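Long-range contacts in extracellular solute-binding protein, family 1 (Bifidobacterium longum subsp. infantis ATCC 15697, PDB 3QUF), which probably captures a solute, most likely a sugar, outside the cell and delivers it to an ABC importer: residues Tyr35-Asp40 against Gln65-Tyr70; Asp221-Phe226 against Ser396-Ala401; Asn371-Pro376 against Ala406-Leu411. All blocks are in the same frame, centred on the assembly; numbering follows the deposited sequence.

Contact 1: residues Tyr35-Asp40 against Gln65-Tyr70; sequences YSYFKD and QDPAQY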
ATOM      1  N   TYR A  35       1.399 -20.345   9.980  1.00 13.57           N
ATOM      2  CA  TYR A  35       0.797 -19.395  10.917  1.00 13.42           C
ATOM      3  C   TYR A  35       0.454 -18.195  10.075  1.00 13.67           C
ATOM      4  O   TYR A  35       1.330 -17.443   9.646  1.00 13.61           O
ATOM      5  CB  TYR A  35       1.741 -19.022  12.048  1.00 13.55           C
ATOM      6  CG  TYR A  35       1.068 -18.178  13.104  1.00 15.38           C
ATOM      7  CD1 TYR A  35      -0.163 -18.553  13.620  1.00 26.23           C
ATOM      8  CD2 TYR A  35       1.629 -17.032  13.579  1.00 15.32           C
ATOM      9  CE1 TYR A  35      -0.803 -17.787  14.604  1.00 27.19           C
ATOM     10  CE2 TYR A  35       0.999 -16.256  14.564  1.00 18.09           C
ATOM     11  CZ  TYR A  35      -0.217 -16.635  15.049  1.00 25.39           C
ATOM     12  OH  TYR A  35      -0.866 -15.939  16.045  1.00 25.30           O
ATOM     13  N   SER A  36      -0.834 -18.036   9.802  1.00 14.17           N
ATOM     14  CA  SER A  36      -1.339 -17.099   8.792  1.00 13.95           C
ATOM     15  C   SER A  36      -1.834 -15.751   9.352  1.00 14.02           C
ATOM     16  O   SER A  36      -2.627 -15.707  10.290  1.00 14.69           O
ATOM     17  CB  SER A  36      -2.490 -17.756   8.043  1.00 14.59           C
ATOM     18  OG  SER A  36      -3.079 -16.880   7.091  1.00 15.15           O
ATOM     19  N   TYR A  37      -1.333 -14.672   8.783  1.00 12.03           N
ATOM     20  CA  TYR A  37      -1.857 -13.318   9.052  1.00 13.05           C
ATOM     21  C   TYR A  37      -3.299 -13.197   8.540  1.00 14.42           C
ATOM     22  O   TYR A  37      -4.125 -12.459   9.084  1.00 16.38           O
ATOM     23  CB  TYR A  37      -0.996 -12.321   8.350  1.00 12.94           C
ATOM     24  CG  TYR A  37      -1.478 -10.905   8.363  1.00 13.87           C
ATOM     25  CD1 TYR A  37      -1.297 -10.112   9.467  1.00 19.72           C
ATOM     26  CD2 TYR A  37      -2.174 -10.417   7.295  1.00 18.70           C
ATOM     27  CE1 TYR A  37      -1.746  -8.785   9.457  1.00 22.21           C
ATOM     28  CE2 TYR A  37      -2.628  -9.106   7.263  1.00 21.95           C
ATOM     29  CZ  TYR A  37      -2.427  -8.321   8.356  1.00 22.98           C
ATOM     30  OH  TYR A  37      -2.894  -7.018   8.330  1.00 31.29           O
ATOM     31  N   PHE A  38      -3.569 -13.919   7.471  1.00 15.07           N
ATOM     32  CA  PHE A  38      -4.871 -13.861   6.788  1.00 15.45           C
ATOM     33  C   PHE A  38      -5.858 -14.761   7.468  1.00 17.53           C
ATOM     34  O   PHE A  38      -5.547 -15.886   7.880  1.00 16.88           O
ATOM     35  CB  PHE A  38      -4.661 -14.277   5.331  1.00 15.34           C
ATOM     36  CG  PHE A  38      -3.796 -13.334   4.577  1.00 14.24           C
ATOM     37  CD1 PHE A  38      -4.280 -12.109   4.174  1.00 16.53           C
ATOM     38  CD2 PHE A  38      -2.429 -13.599   4.371  1.00 15.50           C
ATOM     39  CE1 PHE A  38      -3.450 -11.223   3.506  1.00 18.05           C
ATOM     40  CE2 PHE A  38      -1.631 -12.702   3.725  1.00 18.24           C
ATOM     41  CZ  PHE A  38      -2.138 -11.527   3.303  1.00 15.52           C
ATOM     42  N   LYS A  39      -7.090 -14.267   7.568  1.00 18.13           N
ATOM     43  CA  LYS A  39      -8.158 -15.049   8.116  1.00 21.45           C
ATOM     44  C   LYS A  39      -8.626 -16.136   7.132  1.00 20.20           C
ATOM     45  O   LYS A  39      -8.346 -16.083   5.933  1.00 19.46           O
ATOM     46  CB  LYS A  39      -9.308 -14.138   8.497  1.00 23.67           C
ATOM     47  CG  LYS A  39      -8.953 -13.220   9.702  1.00 30.23           C
ATOM     48  CD  LYS A  39     -10.193 -12.557  10.295  1.00 37.90           C
ATOM     49  CE  LYS A  39      -9.988 -12.258  11.795  1.00 42.02           C
ATOM     50  NZ  LYS A  39      -8.802 -11.360  11.970  1.00 42.77           N
ATOM     51  N   ASP A  40      -9.383 -17.099   7.647  1.00 20.71           N
ATOM     52  CA  ASP A  40      -9.899 -18.152   6.789  1.00 21.11           C
ATOM     53  C   ASP A  40     -10.729 -17.576   5.644  1.00 21.51           C
ATOM     54  O   ASP A  40     -10.709 -18.129   4.558  1.00 20.05           O
ATOM     55  CB  ASP A  40     -10.700 -19.190   7.597  1.00 23.36           C
ATOM     56  CG  ASP A  40     -11.281 -20.294   6.721  1.00 24.38           C
ATOM     57  OD1 ASP A  40     -10.542 -21.193   6.281  1.00 32.79           O
ATOM     58  OD2 ASP A  40     -12.487 -20.228   6.495  1.00 28.79           O
ATOM     59  N   GLN A  65      -5.378 -13.514  15.137  1.00 36.33           N
ATOM     60  CA  GLN A  65      -6.611 -12.885  15.640  1.00 38.05           C
ATOM     61  C   GLN A  65      -6.696 -11.425  15.214  1.00 37.77           C
ATOM     62  O   GLN A  65      -7.759 -10.960  14.833  1.00 38.46           O
ATOM     63  CB  GLN A  65      -6.707 -13.041  17.172  1.00 39.62           C
ATOM     64  CG  GLN A  65      -6.894 -14.516  17.624  1.00 43.43           C
ATOM     65  CD  GLN A  65      -6.882 -14.738  19.152  1.00 48.06           C
ATOM     66  OE1 GLN A  65      -6.358 -13.919  19.917  1.00 50.40           O
ATOM     67  NE2 GLN A  65      -7.463 -15.869  19.594  1.00 50.23           N
ATOM     68  N   ASP A  66      -5.565 -10.722  15.231  1.00 37.05           N
ATOM     69  CA  ASP A  66      -5.481  -9.345  14.767  1.00 36.75           C
ATOM     70  C   ASP A  66      -4.000  -9.056  14.595  1.00 35.82           C
ATOM     71  O   ASP A  66      -3.179  -9.806  15.141  1.00 35.17           O
ATOM     72  CB  ASP A  66      -6.159  -8.363  15.757  1.00 38.53           C
ATOM     73  CG  ASP A  66      -5.534  -8.378  17.151  1.00 41.24           C
ATOM     74  OD1 ASP A  66      -4.381  -7.904  17.299  1.00 43.69           O
ATOM     75  OD2 ASP A  66      -6.203  -8.851  18.107  1.00 46.11           O
ATOM     76  N   PRO A  67      -3.651  -8.002  13.847  1.00 34.18           N
ATOM     77  CA  PRO A  67      -2.252  -7.753  13.459  1.00 32.69           C
ATOM     78  C   PRO A  67      -1.219  -7.592  14.571  1.00 32.42           C
ATOM     79  O   PRO A  67      -0.051  -8.008  14.369  1.00 31.16           O
ATOM     80  CB  PRO A  67      -2.345  -6.444  12.649  1.00 33.56           C
ATOM     81  CG  PRO A  67      -3.749  -6.478  12.059  1.00 34.34           C
ATOM     82  CD  PRO A  67      -4.595  -7.152  13.081  1.00 34.80           C
ATOM     83  N   ALA A  68      -1.587  -6.956  15.698  1.00 32.24           N
ATOM     84  CA  ALA A  68      -0.643  -6.807  16.819  1.00 31.16           C
ATOM     85  C   ALA A  68      -0.364  -8.134  17.433  1.00 31.01           C
ATOM     86  O   ALA A  68       0.803  -8.449  17.792  1.00 30.50           O
ATOM     87  CB  ALA A  68      -1.166  -5.862  17.890  1.00 33.36           C
ATOM     88  N   GLN A  69      -1.441  -8.909  17.583  1.00 29.17           N
ATOM     89  CA  GLN A  69      -1.338 -10.177  18.183  1.00 28.13           C
ATOM     90  C   GLN A  69      -0.565 -11.061  17.221  1.00 24.47           C
ATOM     91  O   GLN A  69       0.190 -11.892  17.676  1.00 24.03           O
ATOM     92  CB  GLN A  69      -2.707 -10.747  18.538  1.00 29.60           C
ATOM     93  CG  GLN A  69      -2.680 -12.156  19.101  1.00 33.52           C
ATOM     94  CD  GLN A  69      -2.940 -13.254  18.051  1.00 36.33           C
ATOM     95  OE1 GLN A  69      -3.018 -13.002  16.843  1.00 39.20           O
ATOM     96  NE2 GLN A  69      -3.092 -14.477  18.529  1.00 39.97           N
ATOM     97  N   TYR A  70      -0.771 -10.885  15.921  1.00 21.81           N
ATOM     98  CA  TYR A  70      -0.069 -11.733  14.935  1.00 20.46           C
ATOM     99  C   TYR A  70       1.440 -11.574  15.079  1.00 19.77           C
ATOM    100  O   TYR A  70       2.182 -12.580  15.174  1.00 20.25           O
ATOM    101  CB  TYR A  70      -0.498 -11.410  13.489  1.00 19.37           C
ATOM    102  CG  TYR A  70       0.223 -12.335  12.506  1.00 15.84           C
ATOM    103  CD1 TYR A  70      -0.169 -13.629  12.371  1.00 16.25           C
ATOM    104  CD2 TYR A  70       1.296 -11.888  11.780  1.00 14.69           C
ATOM    105  CE1 TYR A  70       0.514 -14.499  11.526  1.00 13.94           C
ATOM    106  CE2 TYR A  70       1.987 -12.738  10.889  1.00 14.30           C
ATOM    107  CZ  TYR A  70       1.574 -14.028  10.796  1.00 14.67           C
ATOM    108  OH  TYR A  70       2.230 -14.913   9.969  1.00 14.48           O
TER
HETATM  109  O   HOH W   1      -3.181 -16.797  16.937  1.00 37.19           O
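Tyr70 lays its ring beside that of Tyr35, the planes only 18° apart but displaced, with little of one ring lying over the other and Tyr35 CD2 meeting Tyr70 CE1 at 3.4 Å. With Tyr37 they form an aromatic cluster where strand 30-36 ends, in the alpha/beta fold of a family 1 solute-binding protein, against the first turn of helix 67-79. Tyr37 approaches T-shaped, its edge toward the Tyr70 face with planes at 81°, and its CB makes a CH-pi contact 3.9 Å from the Tyr70 centroid. The Tyr70 ring, its CG anti to the backbone N (chi1 -178°), reaches back to the strand, where OH donates to Tyr35 O at 2.7 Å from above the carbonyl plane; Asn88 N is a second partner of this hydroxyl. A phenylalanine in place of Tyr70 would probably leave both Tyr35 O and Asn88 N without the hydroxyl that joins them. Pro67 packs against the Tyr37 ring edge. Tyr35 OH bonds to Thr73 OG1 and to a water; that water accepts from Gln69 NE2. At the exposed margin, Lys39 bends at its last torsion, and NZ donates to Gln65 O at 3.1 Å.

Contact 2: residues Asp221-Phe226 against Ser396-Ala401; sequences DWTPVF and SAKDAA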
ATOM      1  N   ASP A 221      14.632  15.411   0.906  1.00 20.62           N
ATOM      2  CA  ASP A 221      13.686  14.880  -0.098  1.00 20.43           C
ATOM      3  C   ASP A 221      12.220  15.109   0.171  1.00 19.05           C
ATOM      4  O   ASP A 221      11.449  15.240  -0.776  1.00 20.15           O
ATOM      5  CB  ASP A 221      13.960  13.407  -0.347  1.00 20.27           C
ATOM      6  CG  ASP A 221      15.144  13.189  -1.270  1.00 22.51           C
ATOM      7  OD1 ASP A 221      15.319  13.949  -2.279  1.00 22.64           O
ATOM      8  OD2 ASP A 221      15.892  12.261  -0.962  1.00 23.53           O
ATOM      9  N   TRP A 222      11.798  15.122   1.428  1.00 18.11           N
ATOM     10  CA  TRP A 222      10.400  15.351   1.709  1.00 16.57           C
ATOM     11  C   TRP A 222      10.062  16.836   1.747  1.00 16.84           C
ATOM     12  O   TRP A 222       8.935  17.194   1.460  1.00 16.71           O
ATOM     13  CB  TRP A 222       9.950  14.687   3.004  1.00 16.63           C
ATOM     14  CG  TRP A 222       9.726  13.184   2.887  1.00 14.44           C
ATOM     15  CD1 TRP A 222      10.442  12.292   2.123  1.00 14.75           C
ATOM     16  CD2 TRP A 222       8.708  12.406   3.540  1.00 14.88           C
ATOM     17  NE1 TRP A 222       9.952  11.023   2.300  1.00 15.25           N
ATOM     18  CE2 TRP A 222       8.898  11.063   3.170  1.00 14.98           C
ATOM     19  CE3 TRP A 222       7.684  12.713   4.427  1.00 14.60           C
ATOM     20  CZ2 TRP A 222       8.071  10.024   3.634  1.00 13.97           C
ATOM     21  CZ3 TRP A 222       6.871  11.677   4.911  1.00 17.02           C
ATOM     22  CH2 TRP A 222       7.075  10.347   4.498  1.00 16.02           C
ATOM     23  N   THR A 223      11.038  17.684   2.099  1.00 17.61           N
ATOM     24  CA  THR A 223      10.768  19.145   2.153  1.00 18.27           C
ATOM     25  C   THR A 223      10.106  19.694   0.911  1.00 18.66           C
ATOM     26  O   THR A 223       9.085  20.358   1.016  1.00 19.78           O
ATOM     27  CB  THR A 223      12.020  19.969   2.477  1.00 19.06           C
ATOM     28  OG1 THR A 223      12.530  19.537   3.730  1.00 20.81           O
ATOM     29  CG2 THR A 223      11.674  21.440   2.552  1.00 19.43           C
ATOM     30  N   PRO A 224      10.663  19.409  -0.281  1.00 19.08           N
ATOM     31  CA  PRO A 224      10.049  19.965  -1.498  1.00 19.56           C
ATOM     32  C   PRO A 224       8.644  19.462  -1.768  1.00 18.56           C
ATOM     33  O   PRO A 224       7.837  20.161  -2.370  1.00 19.42           O
ATOM     34  CB  PRO A 224      10.978  19.520  -2.619  1.00 20.37           C
ATOM     35  CG  PRO A 224      11.811  18.422  -2.072  1.00 19.99           C
ATOM     36  CD  PRO A 224      11.890  18.644  -0.565  1.00 20.35           C
ATOM     37  N   VAL A 225       8.357  18.259  -1.298  1.00 17.36           N
ATOM     38  CA  VAL A 225       7.031  17.682  -1.465  1.00 16.84           C
ATOM     39  C   VAL A 225       6.075  18.307  -0.481  1.00 16.17           C
ATOM     40  O   VAL A 225       4.974  18.720  -0.852  1.00 18.23           O
ATOM     41  CB  VAL A 225       7.062  16.137  -1.375  1.00 16.61           C
ATOM     42  CG1 VAL A 225       5.649  15.518  -1.685  1.00 17.72           C
ATOM     43  CG2 VAL A 225       8.108  15.587  -2.339  1.00 16.85           C
ATOM     44  N   PHE A 226       6.512  18.474   0.752  1.00 17.65           N
ATOM     45  CA  PHE A 226       5.724  19.176   1.744  1.00 18.23           C
ATOM     46  C   PHE A 226       5.438  20.615   1.269  1.00 19.27           C
ATOM     47  O   PHE A 226       4.370  21.137   1.534  1.00 21.11           O
ATOM     48  CB  PHE A 226       6.444  19.259   3.078  1.00 18.78           C
ATOM     49  CG  PHE A 226       6.279  18.047   3.997  1.00 18.74           C
ATOM     50  CD1 PHE A 226       5.035  17.508   4.280  1.00 21.58           C
ATOM     51  CD2 PHE A 226       7.384  17.511   4.632  1.00 18.70           C
ATOM     52  CE1 PHE A 226       4.908  16.414   5.175  1.00 22.80           C
ATOM     53  CE2 PHE A 226       7.264  16.450   5.519  1.00 18.00           C
ATOM     54  CZ  PHE A 226       6.020  15.906   5.787  1.00 20.73           C
ATOM     55  N   SER A 396       6.210  25.046   8.994  1.00 31.30           N
ATOM     56  CA  SER A 396       6.586  25.114   7.600  1.00 30.43           C
ATOM     57  C   SER A 396       6.873  23.708   7.110  1.00 28.73           C
ATOM     58  O   SER A 396       7.025  22.777   7.910  1.00 26.95           O
ATOM     59  CB  SER A 396       7.845  25.927   7.433  1.00 31.18           C
ATOM     60  OG  SER A 396       8.909  25.293   8.100  1.00 30.42           O
ATOM     61  N   ALA A 397       6.984  23.580   5.789  1.00 27.66           N
ATOM     62  CA  ALA A 397       7.437  22.342   5.171  1.00 27.31           C
ATOM     63  C   ALA A 397       8.783  21.891   5.718  1.00 27.60           C
ATOM     64  O   ALA A 397       8.935  20.732   6.119  1.00 26.82           O
ATOM     65  CB  ALA A 397       7.519  22.510   3.649  1.00 27.07           C
ATOM     66  N   LYS A 398       9.772  22.776   5.763  1.00 29.05           N
ATOM     67  CA  LYS A 398      11.087  22.361   6.244  1.00 30.58           C
ATOM     68  C   LYS A 398      11.042  21.925   7.722  1.00 30.05           C
ATOM     69  O   LYS A 398      11.685  20.941   8.088  1.00 29.37           O
ATOM     70  CB  LYS A 398      12.170  23.429   6.000  1.00 32.62           C
ATOM     71  CG  LYS A 398      13.580  22.782   5.848  1.00 36.47           C
ATOM     72  CD  LYS A 398      14.764  23.753   5.923  1.00 41.86           C
ATOM     73  CE  LYS A 398      14.720  24.815   4.823  1.00 46.53           C
ATOM     74  NZ  LYS A 398      14.533  24.242   3.438  1.00 49.36           N
ATOM     75  N   ASP A 399      10.246  22.608   8.545  1.00 29.84           N
ATOM     76  CA  ASP A 399      10.102  22.205   9.957  1.00 30.88           C
ATOM     77  C   ASP A 399       9.519  20.800  10.080  1.00 27.29           C
ATOM     78  O   ASP A 399       9.957  20.021  10.926  1.00 26.09           O
ATOM     79  CB  ASP A 399       9.187  23.154  10.744  1.00 32.74           C
ATOM     80  CG  ASP A 399       9.778  24.562  10.938  1.00 38.35           C
ATOM     81  OD1 ASP A 399      11.036  24.719  11.048  1.00 42.36           O
ATOM     82  OD2 ASP A 399       8.945  25.516  11.004  1.00 44.50           O
ATOM     83  N   ALA A 400       8.502  20.495   9.283  1.00 25.50           N
ATOM     84  CA  ALA A 400       7.912  19.152   9.279  1.00 24.13           C
ATOM     85  C   ALA A 400       8.948  18.106   8.905  1.00 22.55           C
ATOM     86  O   ALA A 400       9.062  17.068   9.564  1.00 21.61           O
ATOM     87  CB  ALA A 400       6.738  19.081   8.313  1.00 23.45           C
ATOM     88  N   ALA A 401       9.718  18.373   7.852  1.00 22.10           N
ATOM     89  CA  ALA A 401      10.751  17.439   7.435  1.00 21.54           C
ATOM     90  C   ALA A 401      11.844  17.271   8.498  1.00 22.65           C
ATOM     91  O   ALA A 401      12.297  16.156   8.741  1.00 21.16           O
ATOM     92  CB  ALA A 401      11.340  17.845   6.082  1.00 21.77           C
TER
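Ala397 opens the helical part of 396-401 by setting its CB against Phe226 CB at 3.5 Å, within a capping box in which Ser396 OG accepts from Asp399 N. The methyl also lies close to the backbone of 221-226, 3.7 Å from Thr223 O, which lets the two helix starts come near one another. Lys398 follows with its backbone side: its CA is 3.9 Å from Thr223 CG2, and its CB and CG pass that methyl at a slant before the chain bends at its last two torsions. Ala400 comes next, placing CB over one face of the Phe226 ring in a CH-pi contact, 4.1 Å from the centroid and 17° off the normal. Ala401 then brings CB to within 3.1 Å of Thr223 OG1, a tight approach to a hydroxyl already bonded to Thr219 O. Three small alanines thus give the threonine and the phenylalanine room to settle against the helix. Phe226 stacks on Phe190 of helix 188-199 and touches Ile390 of helix 376-391, so helices 223-234 and 397-408 meet among helices 188-199 and 376-391, with the loop residue Ile395 beside Ala400 and Leu404 continuing the packing one turn further along helix 397-408.

Contact 3: residues Asn371-Pro376 against Ala406-Leu411; sequences NWPKSP and AKWATL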
ATOM      1  N   ASN A 371       6.308   2.593   3.512  1.00 13.27           N
ATOM      2  CA  ASN A 371       6.333   1.400   4.374  1.00 13.98           C
ATOM      3  C   ASN A 371       7.629   1.454   5.180  1.00 14.43           C
ATOM      4  O   ASN A 371       8.680   0.906   4.792  1.00 14.21           O
ATOM      5  CB  ASN A 371       6.184   0.114   3.532  1.00 14.47           C
ATOM      6  CG  ASN A 371       4.786  -0.080   2.996  1.00 15.93           C
ATOM      7  OD1 ASN A 371       4.564  -0.243   1.772  1.00 18.62           O
ATOM      8  ND2 ASN A 371       3.848  -0.065   3.878  1.00 13.98           N
ATOM      9  N   TRP A 372       7.600   2.167   6.299  1.00 13.85           N
ATOM     10  CA  TRP A 372       8.806   2.464   7.047  1.00 14.24           C
ATOM     11  C   TRP A 372       9.512   1.162   7.473  1.00 14.27           C
ATOM     12  O   TRP A 372       8.850   0.263   7.973  1.00 14.34           O
ATOM     13  CB  TRP A 372       8.497   3.198   8.329  1.00 14.89           C
ATOM     14  CG  TRP A 372       7.404   4.238   8.232  1.00 16.30           C
ATOM     15  CD1 TRP A 372       6.084   4.036   8.426  1.00 16.83           C
ATOM     16  CD2 TRP A 372       7.559   5.632   7.948  1.00 15.03           C
ATOM     17  NE1 TRP A 372       5.393   5.210   8.278  1.00 16.74           N
ATOM     18  CE2 TRP A 372       6.280   6.209   7.994  1.00 16.07           C
ATOM     19  CE3 TRP A 372       8.655   6.457   7.712  1.00 17.61           C
ATOM     20  CZ2 TRP A 372       6.070   7.568   7.807  1.00 17.55           C
ATOM     21  CZ3 TRP A 372       8.432   7.805   7.509  1.00 17.59           C
ATOM     22  CH2 TRP A 372       7.165   8.331   7.536  1.00 17.60           C
ATOM     23  N   PRO A 373      10.829   1.069   7.288  1.00 14.81           N
ATOM     24  CA  PRO A 373      11.501  -0.170   7.712  1.00 15.26           C
ATOM     25  C   PRO A 373      11.841  -0.290   9.173  1.00 16.75           C
ATOM     26  O   PRO A 373      12.341  -1.335   9.614  1.00 17.69           O
ATOM     27  CB  PRO A 373      12.775  -0.192   6.854  1.00 16.17           C
ATOM     28  CG  PRO A 373      13.044   1.221   6.567  1.00 15.49           C
ATOM     29  CD  PRO A 373      11.678   1.828   6.361  1.00 16.09           C
ATOM     30  N   LYS A 374      11.664   0.787   9.916  1.00 16.45           N
ATOM     31  CA  LYS A 374      11.882   0.772  11.361  1.00 19.57           C
ATOM     32  C   LYS A 374      10.694   1.445  11.999  1.00 19.70           C
ATOM     33  O   LYS A 374      10.192   2.403  11.435  1.00 19.21           O
ATOM     34  CB  LYS A 374      13.135   1.551  11.720  1.00 21.08           C
ATOM     35  CG  LYS A 374      14.390   1.069  11.036  1.00 26.82           C
ATOM     36  CD  LYS A 374      15.625   1.919  11.351  1.00 34.60           C
ATOM     37  CE  LYS A 374      16.885   1.175  10.831  1.00 38.10           C
ATOM     38  NZ  LYS A 374      18.132   1.990  10.819  1.00 43.32           N
ATOM     39  N   SER A 375      10.250   0.925  13.150  1.00 20.83           N
ATOM     40  CA  SER A 375       9.215   1.547  14.026  1.00 21.94           C
ATOM     41  C   SER A 375       8.091   2.251  13.242  1.00 21.22           C
ATOM     42  O   SER A 375       7.943   3.478  13.307  1.00 20.94           O
ATOM     43  CB  SER A 375       9.856   2.523  15.017  1.00 23.84           C
ATOM     44  OG  SER A 375      10.867   1.926  15.837  1.00 27.77           O
ATOM     45  N   PRO A 376       7.359   1.493  12.441  1.00 20.43           N
ATOM     46  CA  PRO A 376       6.411   2.111  11.547  1.00 20.48           C
ATOM     47  C   PRO A 376       5.286   2.834  12.287  1.00 20.55           C
ATOM     48  O   PRO A 376       4.814   3.865  11.826  1.00 20.09           O
ATOM     49  CB  PRO A 376       5.862   0.948  10.724  1.00 22.29           C
ATOM     50  CG  PRO A 376       6.498  -0.284  11.246  1.00 21.65           C
ATOM     51  CD  PRO A 376       7.576   0.059  12.128  1.00 20.70           C
ATOM     52  N   ALA A 406      14.522  14.171  12.876  1.00 22.14           N
ATOM     53  CA  ALA A 406      14.812  14.129  14.315  1.00 23.84           C
ATOM     54  C   ALA A 406      14.268  12.855  14.900  1.00 23.35           C
ATOM     55  O   ALA A 406      14.953  12.167  15.672  1.00 24.68           O
ATOM     56  CB  ALA A 406      14.224  15.364  15.039  1.00 23.54           C
ATOM     57  N   LYS A 407      13.037  12.508  14.545  1.00 22.35           N
ATOM     58  CA  LYS A 407      12.437  11.279  15.030  1.00 22.70           C
ATOM     59  C   LYS A 407      13.146  10.010  14.502  1.00 21.30           C
ATOM     60  O   LYS A 407      13.487   9.102  15.246  1.00 21.75           O
ATOM     61  CB  LYS A 407      10.945  11.255  14.646  1.00 23.95           C
ATOM     62  CG  LYS A 407      10.147  10.196  15.318  1.00 27.44           C
ATOM     63  CD  LYS A 407      10.212  10.366  16.818  1.00 35.16           C
ATOM     64  CE  LYS A 407       8.897  10.124  17.489  1.00 38.86           C
ATOM     65  NZ  LYS A 407       8.909  10.851  18.764  1.00 41.56           N
ATOM     66  N   TRP A 408      13.387   9.964  13.212  1.00 19.85           N
ATOM     67  CA  TRP A 408      14.080   8.852  12.566  1.00 20.88           C
ATOM     68  C   TRP A 408      15.459   8.597  13.180  1.00 21.96           C
ATOM     69  O   TRP A 408      15.862   7.432  13.385  1.00 22.19           O
ATOM     70  CB  TRP A 408      14.223   9.165  11.074  1.00 21.02           C
ATOM     71  CG  TRP A 408      14.824   8.040  10.280  1.00 20.86           C
ATOM     72  CD1 TRP A 408      16.083   7.982   9.770  1.00 24.07           C
ATOM     73  CD2 TRP A 408      14.188   6.835   9.927  1.00 22.24           C
ATOM     74  NE1 TRP A 408      16.266   6.797   9.105  1.00 23.72           N
ATOM     75  CE2 TRP A 408      15.104   6.081   9.177  1.00 21.77           C
ATOM     76  CE3 TRP A 408      12.901   6.328  10.126  1.00 22.03           C
ATOM     77  CZ2 TRP A 408      14.795   4.829   8.680  1.00 23.77           C
ATOM     78  CZ3 TRP A 408      12.594   5.082   9.617  1.00 25.18           C
ATOM     79  CH2 TRP A 408      13.542   4.344   8.916  1.00 26.37           C
ATOM     80  N   ALA A 409      16.136   9.684  13.509  1.00 24.16           N
ATOM     81  CA  ALA A 409      17.509   9.602  14.059  1.00 26.45           C
ATOM     82  C   ALA A 409      17.528   8.981  15.468  1.00 29.11           C
ATOM     83  O   ALA A 409      18.605   8.568  15.957  1.00 29.73           O
ATOM     84  CB  ALA A 409      18.137  10.946  14.063  1.00 27.23           C
ATOM     85  N   THR A 410      16.365   8.902  16.122  1.00 30.23           N
ATOM     86  CA  THR A 410      16.260   8.249  17.432  1.00 32.47           C
ATOM     87  C   THR A 410      15.866   6.797  17.374  1.00 34.07           C
ATOM     88  O   THR A 410      15.912   6.117  18.385  1.00 35.24           O
ATOM     89  CB  THR A 410      15.244   8.915  18.359  1.00 33.47           C
ATOM     90  OG1 THR A 410      13.914   8.631  17.894  1.00 34.05           O
ATOM     91  CG2 THR A 410      15.478  10.398  18.449  1.00 32.83           C
ATOM     92  N   LEU A 411      15.484   6.285  16.220  1.00 35.02           N
ATOM     93  CA  LEU A 411      15.101   4.888  16.159  1.00 36.22           C
ATOM     94  C   LEU A 411      16.374   4.001  16.197  1.00 38.22           C
ATOM     95  O   LEU A 411      16.682   3.254  15.239  1.00 40.17           O
ATOM     96  CB  LEU A 411      14.263   4.606  14.935  1.00 35.87           C
ATOM     97  CG  LEU A 411      13.110   5.559  14.672  1.00 34.96           C
ATOM     98  CD1 LEU A 411      12.547   5.187  13.297  1.00 33.87           C
ATOM     99  CD2 LEU A 411      12.042   5.527  15.762  1.00 34.10           C
TER
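The backbone of 371-376 runs as an irregular loop into helix 376-391, while 406-411 leaves helix 397-408 through a type I beta turn from Trp408 to Leu411; the two come nearest at Lys374 and Leu411, whose CA atoms are 7.1 Å apart. Between them the contact is carried mainly by carbon atoms. Trp408 projects the six-membered end of its indole, CG anti to the backbone N (chi1 -175°), into the bend of the loop. Its CH2 atom meets Pro373 CG at 3.9 Å, the proline lying at the indole edge near the ring plane. The lysine chain of Lys374 runs straight out past the indole, roughly perpendicular to it, and its CB, CG and CD do the touching; Lys374 CB, for example, is 4.0 Å from Trp408 CH2. In the two-lobed architecture of a solute-binding protein, this is a surface contact joining the C-terminal end of the modelled chain to the loop between strand 367-368 and helix 376-391. Trp212 of helix 209-212 meets the Trp408 ring and also touches Pro373, while Met379 packs on Trp408 from helix 376-391. Leu411 divides its two methyls between neighbouring loop residues: CD1 lies 4.0 Å from Lys374 CB, and CD2 is 3.8 Å from Ser375 CB. The turn that positions this leucine is closed by Leu411 N donating to Trp408 O at 3.1 Å. One residue earlier, Lys407 O separately accepts from Thr410 N and, on a lone pair in the carbonyl plane, from Thr410 OG1 at 2.7 Å. On the loop side, Pro373 O accepts from Thr95 OG1 and Asn371 O from Arg94 NH2.

From the N terminus, contact 1 closes first, returning the chain after helix 40-53 and strand 57-63 so that the end of strand 30-36 meets helix 67-79. It is complete before the others open. Contact 2 spans a much longer excursion, from 221-226 to 396-401, joining helices 223-234 and 397-408. Contact 3 begins within it and ends beyond it, so the two cross; it ties the loop after strand 367-368 to the C-terminal end. Both use helix 397-408, contact 2 at its start and contact 3 at its end, and they touch where Trp222 CH2 and Trp372 CH2 pack 3.6 Å apart. Contacts 1 and 2 lie on opposite sides of the chain's centre, about 36 Å between centres.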